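Local atomic coordinates of 26S proteasome regulatory subunit rpn10 (Schizosaccharomyces pombe, PDB entry 2X5N), a protein that protects ubiquitin chains from disassembly by deubiquitinating enzymes and so promotes protein degradation. Residues Ser12-Asn17 / Pro22-Ala27. Sequence-based numbering, arbitrary orientation. Where two conformers were deposited one is given.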
loop_
_atom_site.group_PDB
_atom_site.type_symbol
_atom_site.label_atom_id
_atom_site.label_comp_id
_atom_site.label_asym_id
_atom_site.label_seq_id
_atom_site.Cartn_x
_atom_site.Cartn_y
_atom_site.Cartn_z
ATOM N N SER A 12 -11.940 4.617 0.757
ATOM C CA SER A 12 -13.339 4.227 0.926
ATOM C C SER A 12 -13.999 4.967 2.083
ATOM O O SER A 12 -13.334 5.613 2.900
ATOM C CB SER A 12 -13.472 2.719 1.158
ATOM O OG SER A 12 -13.120 2.366 2.478
ATOM N N GLU A 13 -15.325 4.843 2.170
ATOM C CA GLU A 13 -16.090 5.469 3.237
ATOM C C GLU A 13 -15.667 4.959 4.629
ATOM O O GLU A 13 -15.860 5.654 5.612
ATOM C CB GLU A 13 -17.591 5.274 3.029
ATOM C CG GLU A 13 -18.042 3.825 3.074
ATOM C CD GLU A 13 -19.448 3.613 2.586
ATOM O OE1 GLU A 13 -20.284 4.532 2.696
ATOM O OE2 GLU A 13 -19.725 2.504 2.094
ATOM N N TRP A 14 -15.058 3.776 4.688
ATOM C CA TRP A 14 -14.607 3.213 5.965
ATOM C C TRP A 14 -13.481 4.050 6.580
ATOM O O TRP A 14 -13.211 3.966 7.769
ATOM C CB TRP A 14 -14.141 1.770 5.758
ATOM C CG TRP A 14 -15.275 0.857 5.456
ATOM C CD1 TRP A 14 -15.955 0.752 4.277
ATOM C CD2 TRP A 14 -15.887 -0.043 6.359
ATOM N NE1 TRP A 14 -16.956 -0.163 4.401
ATOM C CE2 TRP A 14 -16.940 -0.668 5.672
ATOM C CE3 TRP A 14 -15.641 -0.395 7.684
ATOM C CZ2 TRP A 14 -17.748 -1.638 6.266
ATOM C CZ3 TRP A 14 -16.451 -1.355 8.277
ATOM C CH2 TRP A 14 -17.483 -1.958 7.566
ATOM N N MET A 15 -12.820 4.852 5.761
ATOM C CA MET A 15 -11.655 5.593 6.191
ATOM C C MET A 15 -12.025 6.942 6.838
ATOM O O MET A 15 -11.155 7.641 7.302
ATOM C CB MET A 15 -10.695 5.761 4.996
ATOM C CG MET A 15 -10.231 4.421 4.434
ATOM S SD MET A 15 -9.194 3.474 5.591
ATOM C CE MET A 15 -7.637 4.345 5.461
ATOM N N ILE A 16 -13.319 7.266 6.787
ATOM C CA ILE A 16 -13.883 8.405 7.491
ATOM C C ILE A 16 -14.279 7.891 8.867
ATOM O O ILE A 16 -15.440 7.745 9.220
ATOM C CB ILE A 16 -15.117 8.961 6.785
ATOM C CG1 ILE A 16 -14.844 9.177 5.291
ATOM C CG2 ILE A 16 -15.546 10.275 7.434
ATOM C CD1 ILE A 16 -16.110 9.394 4.445
ATOM N N ASN A 17 -13.280 7.550 9.631
ATOM C CA ASN A 17 -13.482 7.190 11.005
ATOM C C ASN A 17 -12.387 7.806 11.852
ATOM O O ASN A 17 -11.234 7.776 11.453
ATOM C CB ASN A 17 -13.388 5.676 10.995
ATOM C CG ASN A 17 -13.847 5.040 12.271
ATOM O OD1 ASN A 17 -13.671 5.586 13.358
ATOM N ND2 ASN A 17 -14.480 3.887 12.149
ATOM N N PRO A 22 -5.916 11.725 12.859
ATOM C CA PRO A 22 -7.224 12.301 13.202
ATOM C C PRO A 22 -8.404 11.571 12.532
ATOM O O PRO A 22 -9.527 11.603 13.047
ATOM C CB PRO A 22 -7.105 13.731 12.677
ATOM C CG PRO A 22 -6.213 13.576 11.458
ATOM C CD PRO A 22 -5.227 12.504 11.812
ATOM N N THR A 23 -8.141 10.932 11.391
ATOM C CA THR A 23 -9.052 9.967 10.776
ATOM C C THR A 23 -8.187 8.844 10.229
ATOM O O THR A 23 -6.996 9.014 10.032
ATOM C CB THR A 23 -9.861 10.557 9.606
ATOM O OG1 THR A 23 -8.972 10.949 8.559
ATOM C CG2 THR A 23 -10.698 11.739 10.076
ATOM N N ARG A 24 -8.787 7.706 9.922
ATOM C CA ARG A 24 -8.080 6.646 9.232
ATOM C C ARG A 24 -7.446 7.152 7.962
ATOM O O ARG A 24 -6.290 6.876 7.690
ATOM C CB ARG A 24 -9.024 5.509 8.913
ATOM C CG ARG A 24 -9.475 4.721 10.104
ATOM C CD ARG A 24 -10.357 3.531 9.649
ATOM N NE ARG A 24 -10.968 2.863 10.792
ATOM C CZ ARG A 24 -11.729 1.784 10.718
ATOM N NH1 ARG A 24 -11.959 1.188 9.557
ATOM N NH2 ARG A 24 -12.248 1.289 11.826
ATOM N N PHE A 25 -8.204 7.892 7.159
ATOM C CA PHE A 25 -7.665 8.364 5.903
ATOM C C PHE A 25 -6.427 9.229 6.095
ATOM O O PHE A 25 -5.417 9.042 5.398
ATOM C CB PHE A 25 -8.698 9.144 5.107
ATOM C CG PHE A 25 -8.153 9.564 3.791
ATOM C CD1 PHE A 25 -8.087 8.653 2.736
ATOM C CD2 PHE A 25 -7.560 10.794 3.631
ATOM C CE1 PHE A 25 -7.496 8.991 1.538
ATOM C CE2 PHE A 25 -6.978 11.143 2.415
ATOM C CZ PHE A 25 -6.951 10.236 1.378
ATOM N N GLU A 26 -6.504 10.178 7.025
ATOM C CA GLU A 26 -5.423 11.130 7.227
ATOM C C GLU A 26 -4.210 10.499 7.896
ATOM O O GLU A 26 -3.067 10.887 7.659
ATOM C CB GLU A 26 -5.930 12.314 8.031
ATOM C CG GLU A 26 -6.812 13.248 7.209
ATOM C CD GLU A 26 -6.021 13.934 6.110
ATOM O OE1 GLU A 26 -4.865 14.326 6.385
ATOM O OE2 GLU A 26 -6.541 14.070 4.980
ATOM N N ALA A 27 -4.481 9.526 8.742
ATOM C CA ALA A 27 -3.456 8.692 9.352
ATOM C C ALA A 27 -2.604 7.965 8.337
ATOM O O ALA A 27 -1.386 7.869 8.402
ATOM C CB ALA A 27 -3.980 7.820 10.445
#
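Asn17 O takes the backbone N-H of Arg24 at 2.9 Å, with the donor nearly in line with the C=O bond. Thr23 CA adds a C-H...O contact to the same oxygen. Met15 O accepts from Phe25 N at 3.0 Å, on a lone pair in the carbonyl plane. Two loop carbonyls thus hold the first N-H groups of helix 24-42. Thr23 is the N-cap, and its OG1 accepts from Glu26 N at 3.0 Å. The Arg24 side chain runs back along the loop, extended from CG to NE. Its CD lies 3.4 Å from Trp14 O. Asn17 ND2 lies over one face of the Arg24 guanidinium, and the amide and guanidinium planes are 7° apart. Asn17 ND2 and Arg24 NH2 are 3.4 Å apart, two donors that do not bond. Arg24 NH2 makes salt bridges with Asp19 and Glu145, and Asn17 OD1 accepts from Asp19 N. Met15 bends at chi2 and chi3, which brings CE to 3.6 Å from Arg24 O. The contact closes the loop between strand 3-9 and helix 24-42 of the von Willebrand factor type A domain, where Met15 and Arg24 also touch Ile143 of strand 136-143.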